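Local coordinates for protein putative sortase (Streptococcus pneumoniae, PDB 2W1K) that probably acts as a class C sortase, a cysteine transpeptidase that takes part in pneumococcal pilus biogenesis by covalently linking pilin subunits, at residues Y135-G139 and Q140-E144; E151-L154 and P155-E159. All blocks are in the same frame, centred on the assembly; numbering follows the deposited sequence.

Contact 1: Y135-G139 and Q140-E144; sequences YYDNG and QEIVE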
loop_
_atom_site.group_PDB
_atom_site.type_symbol
_atom_site.label_atom_id
_atom_site.label_comp_id
_atom_site.label_asym_id
_atom_site.label_seq_id
_atom_site.Cartn_x
_atom_site.Cartn_y
_atom_site.Cartn_z
ATOM N N TYR A 135 2.910 -5.465 7.750
ATOM C CA TYR A 135 3.864 -6.224 6.963
ATOM C C TYR A 135 3.472 -6.146 5.467
ATOM O O TYR A 135 2.266 -6.293 5.117
ATOM C CB TYR A 135 3.853 -7.663 7.397
ATOM C CG TYR A 135 4.278 -7.826 8.853
ATOM C CD1 TYR A 135 5.603 -7.768 9.196
ATOM C CD2 TYR A 135 3.324 -8.030 9.895
ATOM C CE1 TYR A 135 6.007 -7.935 10.467
ATOM C CE2 TYR A 135 3.710 -8.156 11.232
ATOM C CZ TYR A 135 5.071 -8.151 11.499
ATOM O OH TYR A 135 5.576 -8.311 12.762
ATOM N N TYR A 136 4.495 -5.955 4.600
ATOM C CA TYR A 136 4.213 -5.762 3.227
ATOM C C TYR A 136 4.997 -6.824 2.453
ATOM O O TYR A 136 6.206 -6.878 2.530
ATOM C CB TYR A 136 4.614 -4.285 2.786
ATOM C CG TYR A 136 4.363 -4.097 1.332
ATOM C CD1 TYR A 136 3.091 -3.774 0.863
ATOM C CD2 TYR A 136 5.383 -4.298 0.381
ATOM C CE1 TYR A 136 2.807 -3.653 -0.513
ATOM C CE2 TYR A 136 5.111 -4.227 -1.003
ATOM C CZ TYR A 136 3.839 -3.873 -1.432
ATOM O OH TYR A 136 3.532 -3.872 -2.765
ATOM N N ASP A 137 4.356 -7.610 1.610
ATOM C CA ASP A 137 5.088 -8.664 0.929
ATOM C C ASP A 137 5.234 -8.385 -0.578
ATOM O O ASP A 137 4.193 -8.246 -1.273
ATOM C CB ASP A 137 4.352 -9.972 1.227
ATOM C CG ASP A 137 5.070 -11.183 0.709
ATOM O OD1 ASP A 137 6.076 -11.066 -0.048
ATOM O OD2 ASP A 137 4.590 -12.305 1.076
ATOM N N ASN A 138 6.475 -8.245 -1.085
ATOM C CA ASN A 138 6.684 -7.895 -2.512
ATOM C C ASN A 138 6.964 -9.143 -3.285
ATOM O O ASN A 138 7.365 -9.096 -4.474
ATOM C CB ASN A 138 7.847 -6.903 -2.771
ATOM C CG ASN A 138 9.216 -7.358 -2.218
ATOM O OD1 ASN A 138 9.541 -8.509 -2.096
ATOM N ND2 ASN A 138 10.002 -6.407 -1.895
ATOM N N GLY A 139 6.784 -10.270 -2.617
ATOM C CA GLY A 139 7.077 -11.557 -3.276
ATOM C C GLY A 139 8.178 -12.356 -2.662
ATOM O O GLY A 139 7.960 -13.499 -2.220
ATOM N N GLN A 140 9.367 -11.763 -2.634
ATOM C CA GLN A 140 10.608 -12.364 -2.058
ATOM C C GLN A 140 11.052 -11.810 -0.751
ATOM O O GLN A 140 11.994 -12.329 -0.194
ATOM C CB GLN A 140 11.802 -12.111 -3.005
ATOM C CG GLN A 140 11.465 -12.428 -4.425
ATOM C CD GLN A 140 11.701 -13.858 -4.822
ATOM O OE1 GLN A 140 10.902 -14.483 -5.552
ATOM N NE2 GLN A 140 12.818 -14.380 -4.426
ATOM N N GLU A 141 10.445 -10.708 -0.325
ATOM C CA GLU A 141 10.787 -10.034 0.916
ATOM C C GLU A 141 9.489 -9.588 1.651
ATOM O O GLU A 141 8.488 -9.191 1.013
ATOM C CB GLU A 141 11.525 -8.745 0.600
ATOM C CG GLU A 141 12.731 -8.990 -0.291
ATOM C CD GLU A 141 13.413 -7.707 -0.714
ATOM O OE1 GLU A 141 12.731 -6.948 -1.457
ATOM O OE2 GLU A 141 14.595 -7.399 -0.312
ATOM N N ILE A 142 9.566 -9.511 2.987
ATOM C CA ILE A 142 8.512 -8.936 3.740
ATOM C C ILE A 142 9.066 -7.694 4.352
ATOM O O ILE A 142 10.128 -7.728 5.023
ATOM C CB ILE A 142 7.950 -9.899 4.816
ATOM C CG1 ILE A 142 7.093 -11.017 4.205
ATOM C CG2 ILE A 142 6.930 -9.071 5.632
ATOM C CD1 ILE A 142 6.898 -12.370 5.137
ATOM N N VAL A 143 8.408 -6.556 4.156
ATOM C CA VAL A 143 9.003 -5.315 4.705
ATOM C C VAL A 143 8.142 -5.074 5.920
ATOM O O VAL A 143 6.922 -5.234 5.834
ATOM C CB VAL A 143 8.844 -4.147 3.736
ATOM C CG1 VAL A 143 9.360 -2.866 4.330
ATOM C CG2 VAL A 143 9.529 -4.524 2.375
ATOM N N GLU A 144 8.764 -4.674 7.011
ATOM C CA GLU A 144 8.035 -4.421 8.246
ATOM C C GLU A 144 7.998 -2.911 8.483
ATOM O O GLU A 144 9.013 -2.255 8.285
ATOM C CB GLU A 144 8.686 -5.187 9.462
ATOM C CG GLU A 144 7.865 -4.799 10.711
ATOM C CD GLU A 144 8.463 -5.354 11.977
ATOM O OE1 GLU A 144 9.218 -6.357 11.896
ATOM O OE2 GLU A 144 8.169 -4.789 13.057
HETATM O O HOH W 1 8.303 -8.591 13.110
#

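Contact 2: E151-L154 and P155-E159; sequences EIIL and PSEWE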
loop_
_atom_site.group_PDB
_atom_site.type_symbol
_atom_site.label_atom_id
_atom_site.label_comp_id
_atom_site.label_asym_id
_atom_site.label_seq_id
_atom_site.Cartn_x
_atom_site.Cartn_y
_atom_site.Cartn_z
ATOM N N GLU A 151 -3.218 11.709 10.562
ATOM C CA GLU A 151 -3.741 13.028 10.238
ATOM C C GLU A 151 -5.112 12.940 9.659
ATOM O O GLU A 151 -5.498 11.908 9.085
ATOM C CB GLU A 151 -2.871 13.683 9.178
ATOM C CG GLU A 151 -1.463 13.449 9.432
ATOM C CD GLU A 151 -0.575 13.854 8.246
ATOM O OE1 GLU A 151 -0.759 14.986 7.739
ATOM O OE2 GLU A 151 0.316 13.055 7.845
ATOM N N ILE A 152 -5.861 14.031 9.787
ATOM C CA ILE A 152 -7.117 14.179 9.062
ATOM C C ILE A 152 -6.886 15.260 8.022
ATOM O O ILE A 152 -6.323 16.301 8.322
ATOM C CB ILE A 152 -8.325 14.521 9.955
ATOM C CG1 ILE A 152 -8.593 13.375 10.902
ATOM C CG2 ILE A 152 -9.571 14.827 9.095
ATOM C CD1 ILE A 152 -9.112 12.195 10.222
ATOM N N ILE A 153 -7.233 14.988 6.758
ATOM C CA ILE A 153 -7.041 16.081 5.779
ATOM C C ILE A 153 -8.285 16.290 4.959
ATOM O O ILE A 153 -9.157 15.423 4.994
ATOM C CB ILE A 153 -5.802 15.821 4.878
ATOM C CG1 ILE A 153 -6.110 14.677 3.839
ATOM C CG2 ILE A 153 -4.549 15.648 5.797
ATOM C CD1 ILE A 153 -5.060 14.559 2.758
ATOM N N LEU A 154 -8.350 17.384 4.191
ATOM C CA LEU A 154 -9.431 17.593 3.201
ATOM C C LEU A 154 -9.022 16.922 1.887
ATOM O O LEU A 154 -7.821 16.933 1.561
ATOM C CB LEU A 154 -9.615 19.122 2.930
ATOM C CG LEU A 154 -10.088 20.008 4.104
ATOM C CD1 LEU A 154 -10.633 21.397 3.588
ATOM C CD2 LEU A 154 -11.142 19.243 4.878
ATOM N N PRO A 155 -9.981 16.343 1.126
ATOM C CA PRO A 155 -9.667 15.696 -0.153
ATOM C C PRO A 155 -8.921 16.603 -1.174
ATOM O O PRO A 155 -8.212 16.104 -2.034
ATOM C CB PRO A 155 -11.024 15.422 -0.740
ATOM C CG PRO A 155 -11.948 15.408 0.361
ATOM C CD PRO A 155 -11.416 16.247 1.452
ATOM N N SER A 156 -9.096 17.916 -1.109
ATOM C CA SER A 156 -8.441 18.806 -2.061
ATOM C C SER A 156 -6.991 19.067 -1.687
ATOM O O SER A 156 -6.218 19.696 -2.465
ATOM C CB SER A 156 -9.191 20.141 -2.015
ATOM O OG SER A 156 -9.226 20.632 -0.662
ATOM N N GLU A 157 -6.630 18.639 -0.475
ATOM C CA GLU A 157 -5.301 18.891 0.054
ATOM C C GLU A 157 -4.258 17.845 -0.308
ATOM O O GLU A 157 -3.487 17.408 0.554
ATOM C CB GLU A 157 -5.336 19.074 1.573
ATOM C CG GLU A 157 -5.891 20.384 1.942
ATOM C CD GLU A 157 -6.150 20.485 3.414
ATOM O OE1 GLU A 157 -6.228 19.435 4.081
ATOM O OE2 GLU A 157 -6.322 21.624 3.907
ATOM N N TRP A 158 -4.183 17.566 -1.610
ATOM C CA TRP A 158 -3.286 16.578 -2.200
ATOM C C TRP A 158 -1.807 16.786 -1.842
ATOM O O TRP A 158 -1.081 15.798 -1.697
ATOM C CB TRP A 158 -3.530 16.484 -3.712
ATOM C CG TRP A 158 -3.064 17.696 -4.474
ATOM C CD1 TRP A 158 -3.838 18.750 -4.945
ATOM C CD2 TRP A 158 -1.698 17.994 -4.877
ATOM N NE1 TRP A 158 -3.033 19.676 -5.609
ATOM C CE2 TRP A 158 -1.726 19.240 -5.578
ATOM C CE3 TRP A 158 -0.468 17.338 -4.698
ATOM C CZ2 TRP A 158 -0.566 19.826 -6.102
ATOM C CZ3 TRP A 158 0.664 17.928 -5.169
ATOM C CH2 TRP A 158 0.620 19.157 -5.892
ATOM N N GLU A 159 -1.367 18.032 -1.650
ATOM C CA GLU A 159 -0.028 18.271 -1.186
ATOM C C GLU A 159 0.287 17.558 0.147
ATOM O O GLU A 159 1.426 17.220 0.423
ATOM C CB GLU A 159 0.280 19.763 -1.082
ATOM C CG GLU A 159 0.015 20.570 -2.364
ATOM C CD GLU A 159 -1.418 21.196 -2.464
ATOM O OE1 GLU A 159 -2.357 20.836 -1.659
ATOM O OE2 GLU A 159 -1.578 22.097 -3.374
#

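Contact 1: Y135-G139 and Q140-E144
Y136 and V143 form the hydrogen-bonded antiparallel pair of a β-hairpin, exchanging Y136 N to V143 O and V143 N to Y136 O, each 2.8 Å; D137 and I142 form a non-hydrogen-bonded pair, beyond which the chain turns in a loop closed by N138 N to E141 O at 3.1 Å. The amide of N138 bridges the loop to the backbone and side chain of E141. With CG set between its own N and C (chi1 56°), it brings OD1 over the chain ahead, where E141 N donates at 3.0 Å and Q140 N adds a weak bond. Its ND2 reaches E141 OE1 at 2.8 Å in a fairly straight bond (161°), on the anti side of a carboxylate nearly coplanar with the amide. D137 OD1 takes G139 N from above its carboxylate plane at 2.8 Å, an Asx turn, while OD2 goes to H9 and K197. G139 has backbone angles that call for glycine. On the face shared by Y135, I142 and E144, CG2 of I142 lies 3.8 Å from Y135 CB, and the E144 chain runs alongside the tyrosine ring, a water joining Y135 OH to E144 OE1, which Y195 OH also bonds. Both amide ends of N138 are engaged, which should hold its plane fixed; Y21 also bonds E141 OE1, and K197 and H9 probably favour a charged D137.

Contact 2: E151-L154 and P155-E159
L154 and E157, which bury the most surface here, are the first and last residues of a type I β-turn that takes the chain out of its strand, with P155 and S156 at the corners. E157 N closes the turn on L154 O at 2.9 Å. A second bond runs the other way: the E157 side chain folds back over the turn and OE1 accepts L154 N at 3.0 Å, almost straight at 168° but from above the carboxylate plane. Backbone and side chain of E157 thus grip both polar backbone atoms of L154. The reach depends on the shape of the glutamate: CG lies beside its own N (chi1 -75°) and the chain continues extended (chi2 170°), which carries the carboxylate across to L154. There it crosses the leucine side chain at a slant, OE1 lying 3.6 Å from L154 CB, while E157 CB rests 3.3 Å from L154 O. E157 OE1 also comes within 3.7 Å of I153 CB and is held in a salt bridge by K160, whose positive charge would help to keep the carboxylate ionised. P155 supplies the bend after L154, its ring CD packed 3.7 Å from L154 CB and the ring's restricted phi suiting the second position of the turn. E157 is also the central residue of an inverse gamma turn, spanned by a weak bond from W158 N to S156 O. The turn lies at the surface where strand 141-153 ends: I153 still pairs with R184 of the neighbouring strand 183-196, P155 also touches R184 and the loop residue D43, and the chain then passes into a 3-10 segment that includes W158 and E159.

In the fold
Contacts 1 and 2 mark the two ends of one long strand, 141-153: the first is the hairpin through which the chain enters it from strand 133-137, the second the turn through which it leaves. Their centres are 28 Å apart, on opposite sides of the chain's centre, and their nearest atoms about 18 Å apart. Strand 183-196 runs beside strand 141-153 and pairs with both ends, through Y195 near contact 1 and R184 near contact 2. These three strands belong to the sheet of the sortase domain, a β-barrel in this family. Contact 1 is the more buried, facing helices 18-34 and 202-209; a buffer molecule, MES, probably from crystallisation, lies about 3 Å from the E141 side chain.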